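PDB 3H2S: putative NADH-flavin reductase from Lactobacillus casei ATCC 334, which binds NADPH in a Rossmann-type fold and probably acts as an NAD(P)H-dependent oxidoreductase, perhaps on flavins. Local coordinates for residues Gly77-Thr87 / Asp133-Phe144; Ser169-Gly180 / Asp208-Asp216. All blocks are in the same frame, centred on the assembly; numbering follows the deposited sequence.

Contact 1 (Gly77-Thr87 / Asp133-Phe144). With NDP (NADPH dihydro-nicotinamide-adenine-dinucleotide phosphate), chain C.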
loop_
_atom_site.group_PDB
_atom_site.type_symbol
_atom_site.label_atom_id
_atom_site.label_comp_id
_atom_site.label_asym_id
_atom_site.label_seq_id
_atom_site.Cartn_x
_atom_site.Cartn_y
_atom_site.Cartn_z
ATOM N N GLY A 77 11.607 -12.271 8.851
ATOM C CA GLY A 77 10.148 -12.266 8.963
ATOM C C GLY A 77 9.550 -10.918 8.589
ATOM O O GLY A 77 8.334 -10.701 8.720
ATOM N N ARG A 78 10.415 -9.991 8.194
ATOM C CA ARG A 78 10.006 -8.600 7.980
ATOM C C ARG A 78 9.981 -8.238 6.499
ATOM O O ARG A 78 10.028 -7.056 6.138
ATOM C CB ARG A 78 10.931 -7.642 8.743
ATOM C CG ARG A 78 10.765 -7.673 10.270
ATOM C CD ARG A 78 11.763 -6.723 10.936
ATOM N NE ARG A 78 11.699 -6.768 12.393
ATOM C CZ ARG A 78 12.712 -6.460 13.205
ATOM N NH1 ARG A 78 13.893 -6.097 12.705
ATOM N NH2 ARG A 78 12.550 -6.526 14.525
ATOM N N GLY A 79 9.720 -9.245 5.668
ATOM C CA GLY A 79 9.558 -9.055 4.226
ATOM C C GLY A 79 8.466 -8.059 3.877
ATOM O O GLY A 79 8.543 -7.380 2.853
ATOM N N TYR A 80 7.511 -7.876 4.785
ATOM C CA TYR A 80 6.441 -6.904 4.555
ATOM C C TYR A 80 6.966 -5.479 4.360
ATOM O O TYR A 80 6.281 -4.632 3.777
ATOM C CB TYR A 80 5.400 -6.945 5.686
ATOM C CG TYR A 80 5.987 -6.678 7.053
ATOM C CD1 TYR A 80 6.248 -5.385 7.470
ATOM C CD2 TYR A 80 6.158 -7.713 7.971
ATOM C CE1 TYR A 80 6.751 -5.129 8.750
ATOM C CE2 TYR A 80 6.726 -7.483 9.220
ATOM C CZ TYR A 80 7.014 -6.195 9.604
ATOM O OH TYR A 80 7.534 -5.969 10.858
ATOM N N LEU A 81 8.143 -5.184 4.911
ATOM C CA LEU A 81 8.710 -3.841 4.742
ATOM C C LEU A 81 8.952 -3.441 3.297
ATOM O O LEU A 81 8.863 -2.256 2.956
ATOM C CB LEU A 81 9.984 -3.680 5.558
ATOM C CG LEU A 81 9.847 -3.650 7.081
ATOM C CD1 LEU A 81 11.228 -3.578 7.730
ATOM C CD2 LEU A 81 8.984 -2.472 7.522
ATOM N N HIS A 82 9.281 -4.404 2.437
ATOM C CA HIS A 82 9.382 -4.114 1.013
ATOM C C HIS A 82 8.119 -3.415 0.525
ATOM O O HIS A 82 8.178 -2.433 -0.229
ATOM C CB HIS A 82 9.595 -5.397 0.217
ATOM C CG HIS A 82 11.012 -5.877 0.223
ATOM N ND1 HIS A 82 11.396 -7.057 0.822
ATOM C CD2 HIS A 82 12.136 -5.334 -0.301
ATOM C CE1 HIS A 82 12.679 -7.270 0.574
ATOM N NE2 HIS A 82 13.155 -6.227 -0.084
ATOM N N LEU A 83 6.977 -3.969 0.912
ATOM C CA LEU A 83 5.690 -3.388 0.576
ATOM C C LEU A 83 5.410 -2.059 1.298
ATOM O O LEU A 83 5.091 -1.053 0.655
ATOM C CB LEU A 83 4.575 -4.396 0.838
ATOM C CG LEU A 83 3.138 -3.993 0.484
ATOM C CD1 LEU A 83 3.011 -3.578 -1.004
ATOM C CD2 LEU A 83 2.196 -5.138 0.813
ATOM N N ASP A 84 5.556 -2.052 2.622
ATOM C CA ASP A 84 5.252 -0.869 3.433
ATOM C C ASP A 84 6.085 0.355 3.046
ATOM O O ASP A 84 5.568 1.469 3.006
ATOM C CB ASP A 84 5.428 -1.178 4.931
ATOM C CG ASP A 84 4.312 -2.062 5.486
ATOM O OD1 ASP A 84 3.258 -2.238 4.822
ATOM O OD2 ASP A 84 4.506 -2.615 6.587
ATOM N N PHE A 85 7.383 0.180 2.810
ATOM C CA PHE A 85 8.196 1.333 2.397
ATOM C C PHE A 85 7.625 1.922 1.093
ATOM O O PHE A 85 7.623 3.138 0.903
ATOM C CB PHE A 85 9.644 0.920 2.147
ATOM C CG PHE A 85 10.368 0.405 3.369
ATOM C CD1 PHE A 85 10.309 1.094 4.576
ATOM C CD2 PHE A 85 11.293 -0.620 3.240
ATOM C CE1 PHE A 85 11.120 0.742 5.640
ATOM C CE2 PHE A 85 12.105 -0.983 4.323
ATOM C CZ PHE A 85 11.977 -0.324 5.528
ATOM N N ALA A 86 7.287 1.050 0.135
ATOM C CA ALA A 86 6.801 1.515 -1.158
ATOM C C ALA A 86 5.449 2.217 -1.056
ATOM O O ALA A 86 5.234 3.247 -1.712
ATOM C CB ALA A 86 6.739 0.351 -2.163
ATOM N N THR A 87 4.503 1.612 -0.334
ATOM C CA THR A 87 3.180 2.227 -0.190
ATOM C C THR A 87 3.327 3.585 0.480
ATOM O O THR A 87 2.606 4.525 0.153
ATOM C CB THR A 87 2.200 1.352 0.631
ATOM O OG1 THR A 87 2.678 1.221 1.982
ATOM C CG2 THR A 87 2.025 -0.061 -0.002
ATOM N N ASP A 133 9.865 -14.953 1.921
ATOM C CA ASP A 133 9.117 -13.841 2.513
ATOM C C ASP A 133 9.374 -12.519 1.767
ATOM O O ASP A 133 8.438 -11.836 1.330
ATOM C CB ASP A 133 9.490 -13.738 4.001
ATOM C CG ASP A 133 8.856 -12.551 4.703
ATOM O OD1 ASP A 133 7.663 -12.231 4.468
ATOM O OD2 ASP A 133 9.523 -12.037 5.616
ATOM N N GLY A 134 10.645 -12.160 1.604
ATOM C CA GLY A 134 10.985 -10.963 0.841
ATOM C C GLY A 134 10.578 -11.005 -0.618
ATOM O O GLY A 134 10.070 -10.010 -1.137
ATOM N N ALA A 135 10.792 -12.148 -1.283
ATOM C CA ALA A 135 10.405 -12.303 -2.690
ATOM C C ALA A 135 8.889 -12.107 -2.892
ATOM O O ALA A 135 8.447 -11.413 -3.815
ATOM C CB ALA A 135 10.849 -13.682 -3.218
ATOM N N LEU A 136 8.089 -12.714 -2.018
ATOM C CA LEU A 136 6.638 -12.551 -2.071
ATOM C C LEU A 136 6.255 -11.074 -1.958
ATOM O O LEU A 136 5.495 -10.540 -2.770
ATOM C CB LEU A 136 5.981 -13.362 -0.954
ATOM C CG LEU A 136 4.458 -13.222 -0.834
ATOM C CD1 LEU A 136 3.769 -13.753 -2.103
ATOM C CD2 LEU A 136 3.970 -13.939 0.429
ATOM N N TYR A 137 6.772 -10.400 -0.945
ATOM C CA TYR A 137 6.355 -9.018 -0.726
ATOM C C TYR A 137 6.871 -8.036 -1.775
ATOM O O TYR A 137 6.213 -7.037 -2.060
ATOM C CB TYR A 137 6.690 -8.567 0.689
ATOM C CG TYR A 137 5.631 -8.981 1.673
ATOM C CD1 TYR A 137 5.861 -10.013 2.594
ATOM C CD2 TYR A 137 4.429 -8.303 1.731
ATOM C CE1 TYR A 137 4.895 -10.360 3.535
ATOM C CE2 TYR A 137 3.469 -8.623 2.678
ATOM C CZ TYR A 137 3.706 -9.645 3.577
ATOM O OH TYR A 137 2.752 -9.915 4.520
ATOM N N GLN A 138 7.987 -8.365 -2.423
ATOM C CA GLN A 138 8.439 -7.575 -3.572
ATOM C C GLN A 138 7.607 -7.822 -4.817
ATOM O O GLN A 138 7.451 -6.931 -5.657
ATOM C CB GLN A 138 9.920 -7.813 -3.876
ATOM C CG GLN A 138 10.816 -7.138 -2.895
ATOM C CD GLN A 138 12.043 -6.556 -3.550
ATOM O OE1 GLN A 138 13.002 -7.271 -3.822
ATOM N NE2 GLN A 138 12.047 -5.241 -3.744
ATOM N N TYR A 139 7.108 -9.048 -4.964
ATOM C CA TYR A 139 6.124 -9.322 -5.994
ATOM C C TYR A 139 4.871 -8.460 -5.748
ATOM O O TYR A 139 4.380 -7.803 -6.649
ATOM C CB TYR A 139 5.771 -10.811 -5.984
ATOM C CG TYR A 139 4.599 -11.155 -6.873
ATOM C CD1 TYR A 139 4.674 -10.972 -8.241
ATOM C CD2 TYR A 139 3.383 -11.556 -6.327
ATOM C CE1 TYR A 139 3.573 -11.240 -9.064
ATOM C CE2 TYR A 139 2.307 -11.885 -7.142
ATOM C CZ TYR A 139 2.416 -11.743 -8.506
ATOM O OH TYR A 139 1.331 -12.023 -9.314
ATOM N N TYR A 140 4.379 -8.453 -4.510
ATOM C CA TYR A 140 3.268 -7.569 -4.125
ATOM C C TYR A 140 3.595 -6.082 -4.327
ATOM O O TYR A 140 2.734 -5.304 -4.749
ATOM C CB TYR A 140 2.853 -7.825 -2.682
ATOM C CG TYR A 140 2.213 -9.199 -2.428
ATOM C CD1 TYR A 140 1.491 -9.856 -3.415
ATOM C CD2 TYR A 140 2.267 -9.769 -1.167
ATOM C CE1 TYR A 140 0.852 -11.073 -3.152
ATOM C CE2 TYR A 140 1.656 -10.986 -0.892
ATOM C CZ TYR A 140 0.940 -11.627 -1.888
ATOM O OH TYR A 140 0.324 -12.827 -1.614
ATOM N N GLU A 141 4.818 -5.678 -3.984
ATOM C CA GLU A 141 5.262 -4.290 -4.203
ATOM C C GLU A 141 5.141 -3.908 -5.680
ATOM O O GLU A 141 4.592 -2.860 -6.021
ATOM C CB GLU A 141 6.713 -4.117 -3.727
ATOM C CG GLU A 141 7.323 -2.761 -4.053
ATOM C CD GLU A 141 8.800 -2.676 -3.705
ATOM O OE1 GLU A 141 9.440 -3.727 -3.418
ATOM O OE2 GLU A 141 9.342 -1.557 -3.799
ATOM N N TYR A 142 5.552 -4.825 -6.548
ATOM C CA TYR A 142 5.413 -4.646 -7.990
ATOM C C TYR A 142 3.938 -4.533 -8.416
ATOM O O TYR A 142 3.579 -3.699 -9.237
ATOM C CB TYR A 142 6.070 -5.828 -8.696
ATOM C CG TYR A 142 5.679 -5.980 -10.138
ATOM C CD1 TYR A 142 5.087 -7.153 -10.589
ATOM C CD2 TYR A 142 5.979 -4.998 -11.062
ATOM C CE1 TYR A 142 4.773 -7.331 -11.919
ATOM C CE2 TYR A 142 5.701 -5.179 -12.415
ATOM C CZ TYR A 142 5.112 -6.357 -12.835
ATOM O OH TYR A 142 4.801 -6.545 -14.164
ATOM N N GLN A 143 3.082 -5.363 -7.837
ATOM C CA GLN A 143 1.666 -5.307 -8.171
ATOM C C GLN A 143 1.033 -4.032 -7.619
ATOM O O GLN A 143 0.145 -3.451 -8.254
ATOM C CB GLN A 143 0.939 -6.524 -7.616
ATOM C CG GLN A 143 1.322 -7.845 -8.282
ATOM C CD GLN A 143 0.426 -8.966 -7.834
ATOM O OE1 GLN A 143 -0.190 -9.645 -8.660
ATOM N NE2 GLN A 143 0.211 -9.064 -6.526
ATOM N N PHE A 144 1.451 -3.632 -6.419
ATOM C CA PHE A 144 0.948 -2.393 -5.812
ATOM C C PHE A 144 1.269 -1.178 -6.679
ATOM O O PHE A 144 0.438 -0.293 -6.862
ATOM C CB PHE A 144 1.542 -2.177 -4.423
ATOM C CG PHE A 144 1.362 -0.780 -3.914
ATOM C CD1 PHE A 144 0.143 -0.367 -3.409
ATOM C CD2 PHE A 144 2.411 0.141 -3.966
ATOM C CE1 PHE A 144 -0.059 0.952 -3.000
ATOM C CE2 PHE A 144 2.244 1.435 -3.494
ATOM C CZ PHE A 144 1.002 1.852 -3.041
HETATM P PA NDP C . 21.194 -3.856 1.387
HETATM O O1A NDP C . 20.920 -5.131 2.237
HETATM O O2A NDP C . 22.606 -3.528 1.041
HETATM O O5B NDP C . 20.549 -2.779 2.524
HETATM C C5B NDP C . 19.580 -1.928 1.860
HETATM C C4B NDP C . 19.272 -0.662 2.750
HETATM O O4B NDP C . 18.167 -0.966 3.578
HETATM C C3B NDP C . 20.436 -0.309 3.735
HETATM O O3B NDP C . 20.739 1.031 3.505
HETATM C C2B NDP C . 19.754 -0.517 5.149
HETATM O O2B NDP C . 20.192 0.294 6.182
HETATM C C1B NDP C . 18.277 -0.210 4.748
HETATM N N9A NDP C . 17.342 -0.796 5.723
HETATM C C8A NDP C . 17.162 -2.190 5.919
HETATM N N7A NDP C . 16.235 -2.471 6.837
HETATM C C5A NDP C . 15.759 -1.206 7.244
HETATM C C6A NDP C . 14.754 -0.879 8.171
HETATM N N6A NDP C . 14.136 -1.886 8.849
HETATM N N1A NDP C . 14.651 0.435 8.588
HETATM C C2A NDP C . 15.309 1.367 7.836
HETATM N N3A NDP C . 16.154 1.182 6.778
HETATM C C4A NDP C . 16.423 -0.150 6.559
HETATM O O3 NDP C . 20.414 -4.285 0.085
HETATM P PN NDP C . 20.672 -4.449 -1.509
HETATM O O1N NDP C . 21.382 -3.180 -2.017
HETATM O O2N NDP C . 21.522 -5.681 -1.599
HETATM O O5D NDP C . 19.264 -4.558 -2.328
HETATM C C5D NDP C . 18.607 -3.409 -2.870
HETATM C C4D NDP C . 17.348 -3.907 -3.603
HETATM O O4D NDP C . 17.793 -4.942 -4.464
HETATM C C3D NDP C . 16.186 -4.481 -2.740
HETATM O O3D NDP C . 14.970 -4.185 -3.323
HETATM C C2D NDP C . 16.532 -6.015 -2.769
HETATM O O2D NDP C . 15.379 -6.803 -2.619
HETATM C C1D NDP C . 17.015 -6.098 -4.262
HETATM N N1N NDP C . 17.687 -7.367 -4.533
HETATM C C2N NDP C . 17.006 -8.271 -5.452
HETATM C C3N NDP C . 17.607 -9.675 -5.528
HETATM C C7N NDP C . 17.197 -10.342 -6.830
HETATM O O7N NDP C . 16.054 -10.213 -7.244
HETATM N N7N NDP C . 18.082 -11.221 -7.437
HETATM C C4N NDP C . 19.065 -9.876 -5.172
HETATM C C5N NDP C . 19.542 -9.046 -4.007
HETATM C C6N NDP C . 18.862 -7.720 -3.750
HETATM P P2B NDP C . 21.589 -0.036 6.954
HETATM O O1X NDP C . 22.787 0.267 5.983
HETATM O O2X NDP C . 21.734 1.059 8.075
HETATM O O3X NDP C . 21.644 -1.437 7.459
HETATM O O HOH W 1 6.794 -10.554 6.342
HETATM O O HOH W 2 12.010 -13.110 6.205
#

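Contact 2 (Ser169-Gly180 / Asp208-Asp216)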
loop_
_atom_site.group_PDB
_atom_site.type_symbol
_atom_site.label_atom_id
_atom_site.label_comp_id
_atom_site.label_asym_id
_atom_site.label_seq_id
_atom_site.Cartn_x
_atom_site.Cartn_y
_atom_site.Cartn_z
ATOM N N SER A 169 28.653 -1.762 -18.585
ATOM C CA SER A 169 27.479 -1.384 -19.385
ATOM C C SER A 169 26.365 -2.346 -19.000
ATOM O O SER A 169 26.641 -3.449 -18.517
ATOM C CB SER A 169 27.751 -1.535 -20.895
ATOM O OG SER A 169 28.657 -0.562 -21.363
ATOM N N TYR A 170 25.122 -1.980 -19.305
ATOM C CA TYR A 170 24.002 -2.888 -19.074
ATOM C C TYR A 170 23.135 -3.096 -20.312
ATOM O O TYR A 170 23.196 -2.321 -21.288
ATOM C CB TYR A 170 23.159 -2.450 -17.866
ATOM C CG TYR A 170 22.355 -1.197 -18.110
ATOM C CD1 TYR A 170 21.134 -1.244 -18.788
ATOM C CD2 TYR A 170 22.860 0.046 -17.759
ATOM C CE1 TYR A 170 20.435 -0.084 -19.080
ATOM C CE2 TYR A 170 22.193 1.211 -18.096
ATOM C CZ TYR A 170 20.980 1.141 -18.748
ATOM O OH TYR A 170 20.278 2.298 -19.011
ATOM N N VAL A 171 22.432 -4.222 -20.319
ATOM C CA VAL A 171 21.403 -4.502 -21.323
ATOM C C VAL A 171 20.035 -4.537 -20.644
ATOM O O VAL A 171 19.901 -5.049 -19.537
ATOM C CB VAL A 171 21.651 -5.854 -22.006
ATOM C CG1 VAL A 171 20.503 -6.174 -22.980
ATOM C CG2 VAL A 171 22.989 -5.839 -22.746
ATOM N N ALA A 172 19.025 -3.959 -21.279
ATOM C CA ALA A 172 17.709 -3.868 -20.644
ATOM C C ALA A 172 16.642 -4.693 -21.362
ATOM O O ALA A 172 16.695 -4.879 -22.576
ATOM C CB ALA A 172 17.271 -2.418 -20.506
ATOM N N GLY A 173 15.683 -5.201 -20.594
ATOM C CA GLY A 173 14.499 -5.835 -21.155
ATOM C C GLY A 173 13.268 -5.387 -20.391
ATOM O O GLY A 173 13.270 -4.326 -19.759
ATOM N N LYS A 174 12.198 -6.166 -20.494
ATOM C CA LYS A 174 10.902 -5.767 -19.952
ATOM C C LYS A 174 10.547 -6.656 -18.760
ATOM O O LYS A 174 10.878 -6.319 -17.629
ATOM C CB LYS A 174 9.813 -5.838 -21.030
ATOM C CG LYS A 174 10.057 -4.926 -22.217
ATOM C CD LYS A 174 9.897 -5.668 -23.537
ATOM C CE LYS A 174 10.625 -4.945 -24.669
ATOM N NZ LYS A 174 10.085 -5.328 -26.006
ATOM N N ASP A 175 9.989 -7.839 -19.026
ATOM C CA ASP A 175 9.418 -8.668 -17.953
ATOM C C ASP A 175 10.031 -10.062 -17.852
ATOM O O ASP A 175 9.543 -10.897 -17.082
ATOM C CB ASP A 175 7.900 -8.796 -18.111
ATOM C CG ASP A 175 7.185 -7.468 -17.965
ATOM O OD1 ASP A 175 7.294 -6.846 -16.886
ATOM O OD2 ASP A 175 6.444 -7.090 -18.898
ATOM N N THR A 176 11.006 -10.349 -18.710
ATOM C CA THR A 176 11.607 -11.681 -18.774
ATOM C C THR A 176 13.060 -11.663 -18.307
ATOM O O THR A 176 13.815 -10.770 -18.661
ATOM C CB THR A 176 11.516 -12.278 -20.210
ATOM O OG1 THR A 176 10.144 -12.304 -20.619
ATOM C CG2 THR A 176 12.037 -13.709 -20.221
ATOM N N LEU A 177 13.416 -12.612 -17.443
ATOM C CA LEU A 177 14.790 -12.774 -17.014
ATOM C C LEU A 177 15.711 -12.773 -18.231
ATOM O O LEU A 177 15.446 -13.474 -19.220
ATOM C CB LEU A 177 14.944 -14.096 -16.249
ATOM C CG LEU A 177 16.256 -14.274 -15.478
ATOM C CD1 LEU A 177 16.304 -13.317 -14.278
ATOM C CD2 LEU A 177 16.382 -15.723 -15.035
ATOM N N LEU A 178 16.806 -12.020 -18.126
ATOM C CA LEU A 178 17.824 -11.938 -19.159
ATOM C C LEU A 178 19.025 -12.826 -18.837
ATOM O O LEU A 178 19.460 -12.940 -17.690
ATOM C CB LEU A 178 18.298 -10.492 -19.326
ATOM C CG LEU A 178 17.226 -9.445 -19.649
ATOM C CD1 LEU A 178 17.840 -8.050 -19.693
ATOM C CD2 LEU A 178 16.518 -9.776 -20.974
ATOM N N VAL A 179 19.560 -13.457 -19.867
ATOM C CA VAL A 179 20.715 -14.331 -19.691
ATOM C C VAL A 179 21.777 -13.888 -20.681
ATOM O O VAL A 179 21.465 -13.580 -21.824
ATOM C CB VAL A 179 20.347 -15.806 -19.973
ATOM C CG1 VAL A 179 21.595 -16.683 -19.957
ATOM C CG2 VAL A 179 19.311 -16.309 -18.961
ATOM N N GLY A 180 23.007 -13.735 -20.202
ATOM C CA GLY A 180 24.095 -13.252 -21.042
ATOM C C GLY A 180 24.822 -14.372 -21.773
ATOM O O GLY A 180 24.432 -15.541 -21.706
ATOM N N ASP A 208 6.162 1.656 -15.771
ATOM C CA ASP A 208 6.485 0.377 -16.380
ATOM C C ASP A 208 7.587 -0.261 -15.546
ATOM O O ASP A 208 8.178 0.380 -14.679
ATOM C CB ASP A 208 6.956 0.590 -17.819
ATOM C CG ASP A 208 6.755 -0.636 -18.697
ATOM O OD1 ASP A 208 6.458 -1.728 -18.163
ATOM O OD2 ASP A 208 6.977 -0.522 -19.919
ATOM N N ARG A 209 7.853 -1.533 -15.807
ATOM C CA ARG A 209 8.959 -2.232 -15.176
ATOM C C ARG A 209 9.928 -2.698 -16.252
ATOM O O ARG A 209 9.510 -3.209 -17.283
ATOM C CB ARG A 209 8.445 -3.434 -14.389
ATOM C CG ARG A 209 9.532 -4.143 -13.592
ATOM C CD ARG A 209 10.164 -5.290 -14.350
ATOM N NE ARG A 209 9.191 -6.332 -14.654
ATOM C CZ ARG A 209 8.863 -7.309 -13.816
ATOM N NH1 ARG A 209 9.486 -7.414 -12.644
ATOM N NH2 ARG A 209 7.910 -8.185 -14.143
ATOM N N ILE A 210 11.214 -2.442 -16.039
ATOM C CA ILE A 210 12.256 -3.044 -16.855
ATOM C C ILE A 210 13.162 -3.965 -16.030
ATOM O O ILE A 210 13.102 -3.966 -14.806
ATOM C CB ILE A 210 13.083 -1.979 -17.586
ATOM C CG1 ILE A 210 13.703 -0.991 -16.587
ATOM C CG2 ILE A 210 12.203 -1.250 -18.633
ATOM C CD1 ILE A 210 14.793 -0.086 -17.198
ATOM N N VAL A 211 13.924 -4.815 -16.712
ATOM C CA VAL A 211 14.904 -5.669 -16.038
ATOM C C VAL A 211 16.246 -5.350 -16.679
ATOM O O VAL A 211 16.307 -5.080 -17.877
ATOM C CB VAL A 211 14.595 -7.164 -16.245
ATOM C CG1 VAL A 211 14.390 -7.489 -17.733
ATOM C CG2 VAL A 211 15.689 -8.042 -15.647
ATOM N N VAL A 212 17.320 -5.442 -15.904
ATOM C CA VAL A 212 18.647 -5.143 -16.452
ATOM C C VAL A 212 19.665 -6.227 -16.126
ATOM O O VAL A 212 19.613 -6.826 -15.056
ATOM C CB VAL A 212 19.158 -3.761 -15.987
ATOM C CG1 VAL A 212 18.339 -2.665 -16.639
ATOM C CG2 VAL A 212 19.084 -3.633 -14.475
ATOM N N ARG A 213 20.577 -6.489 -17.063
ATOM C CA ARG A 213 21.708 -7.369 -16.792
ATOM C C ARG A 213 23.010 -6.694 -17.223
ATOM O O ARG A 213 22.995 -5.737 -18.012
ATOM C CB ARG A 213 21.544 -8.705 -17.524
ATOM C CG ARG A 213 21.706 -8.607 -19.047
ATOM C CD ARG A 213 21.834 -9.995 -19.659
ATOM N NE ARG A 213 21.759 -9.983 -21.119
ATOM C CZ ARG A 213 22.808 -9.844 -21.930
ATOM N NH1 ARG A 213 24.010 -9.561 -21.441
ATOM N NH2 ARG A 213 22.639 -9.911 -23.247
ATOM N N ASP A 214 24.132 -7.232 -16.749
ATOM C CA ASP A 214 25.438 -6.782 -17.203
ATOM C C ASP A 214 25.564 -7.066 -18.694
ATOM O O ASP A 214 25.200 -8.150 -19.156
ATOM C CB ASP A 214 26.558 -7.518 -16.464
ATOM C CG ASP A 214 26.625 -7.170 -14.992
ATOM O OD1 ASP A 214 26.252 -6.027 -14.623
ATOM O OD2 ASP A 214 27.114 -8.023 -14.213
ATOM N N ALA A 215 26.201 -6.147 -19.413
ATOM C CA ALA A 215 26.494 -6.358 -20.838
ATOM C C ALA A 215 27.696 -7.273 -21.000
ATOM O O ALA A 215 28.386 -7.585 -20.026
ATOM C CB ALA A 215 26.748 -5.033 -21.535
ATOM N N ASP A 216 27.936 -7.697 -22.238
ATOM C CA ASP A 216 29.007 -8.634 -22.553
ATOM C C ASP A 216 30.063 -7.945 -23.419
ATOM O O ASP A 216 30.445 -6.796 -23.179
ATOM C CB ASP A 216 28.435 -9.851 -23.281
HETATM O O HOH W 3 5.106 -4.178 -18.540
#

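Contact 1 (Gly77-Thr87 / Asp133-Phe144)
Asp133 takes the one direct hydrogen bond between the two segments. Gly79 N donates to Asp133 OD2 at 2.8 Å, from above the carboxylate plane. Two waters add to it. One joins Asp133 OD1 to Gly77 O and Tyr80 N; the other joins Asp133 OD2 to Gly77 N. The carboxylate thus ties the loop before helix 80-91 to helix 132-145. The helices run roughly parallel, their segment axes 26° apart, and Gly79 and Gly134 approach to 4.1 Å between CA atoms. A side chain on Gly79 would clash with Asp133.

Three CH-pi contacts follow along the interface. Tyr80 CA stands 3.6 Å from the centroid of the Tyr137 ring, nearly on its normal. Gln138 CG lies over a face of the His82 imidazole, and the Gln138 amide stacks there, its plane close to that of the ring. Farther along, Thr87 CG2 sits over the centre of the Phe144 ring, 3.6 Å from its centroid.

Apolar packing centres on Leu83, a knob among Tyr137, Tyr140, Glu141 and Phe144. With CG anti to the backbone N (chi1 -177°), its CD2 reaches the edge of the Tyr137 ring at CD2, 4.0 Å away. With the Tyr137 ring cut back to an alanine, Tyr80 CA would probably lose the face it packs on, and a gap would open beside Leu83 CD2.

Polar contacts gather at Gln138. Its NE2 donates to Glu141 OE1 at 3.0 Å, nearly straight (167°), which helps fix the amide's rotation. Gln138 OE1 accepts from NADPH O2D at 2.7 Å, and Gln138 NE2 also donates to NADPH O3D. His82 NE2 adds a weak bond to O2D. Helix 80-91 also faces the second subunit, where Asp84 pairs with Arg94 of that chain. This is a helix pair on one side of a Rossmann-fold sheet, holding the ribose next to the nicotinamide.

Contact 2 (Ser169-Gly180 / Asp208-Asp216)
Arg213 turns its CG between its own backbone N and carbonyl carbon (chi1 71°), then runs extended to NE, which carries it across Leu178 at about a right angle. Arg209 instead bends at chi2 (-93°) and chi3, and this swings its guanidinium to Asp175. There NE and NH2 make a side-on salt bridge, both to Asp175 OD1, at 3.0 Å from NE. The oxygen lies in the guanidinium plane and is met on its anti side, with the carboxylate turned 66° from that plane. The same guanidinium also bonds through NH1 to Ser108 and Ser157.

The Arg213 guanidinium is sandwiched. Val171 CG2 covers one face and Gly180 CA the opposite one, while Leu178 CB meets the edge and lies 3.6 Å from Arg213 CD. Arg213 NH1 donates to the carbonyl of Asp214, which helps hold the group.

The backbones form an antiparallel pair at the end of the mixed sheet of this Rossmann-like domain, with 170-173 one of its two outermost strands within the chain. Val171 and Arg213 are a hydrogen-bonded pair: Val171 N to Arg213 O is 2.8 Å and Arg213 N to Val171 O is 2.9 Å. Gly173 and Val211 form the next such pair, and Ala215 N extends the bonding to Ser169 O.

Val211 CG1 packs against Leu178 CG at 3.9 Å, on the face that also carries Val171 and Arg213. Val212 CG1 touches Ala172 CB on the other face and also meets Tyr170 CD1; helix 189-201 covers Tyr170 and Val212.

Contact 1 closes before contact 2 opens along the chain, and their centres lie 22 Å apart. Contact 1 pairs helices 80-91 and 132-145. Contact 2 pairs strands 209-214 and 170-173 at one end of the eight-stranded sheet. Strand 153-158 comes between them in sequence: it follows helix 132-145 and lies beside strand 209-214. The two contacts meet where Tyr142 of helix 132-145 makes a cation-pi contact with Arg209, and Tyr142 OH is 3.7 Å from Asp175 OD1. Contact 1 binds NADPH directly. Contact 2 stays farther off, with the Val211 side chain about 9 Å from the cofactor, and extends the sheet by its last two strands.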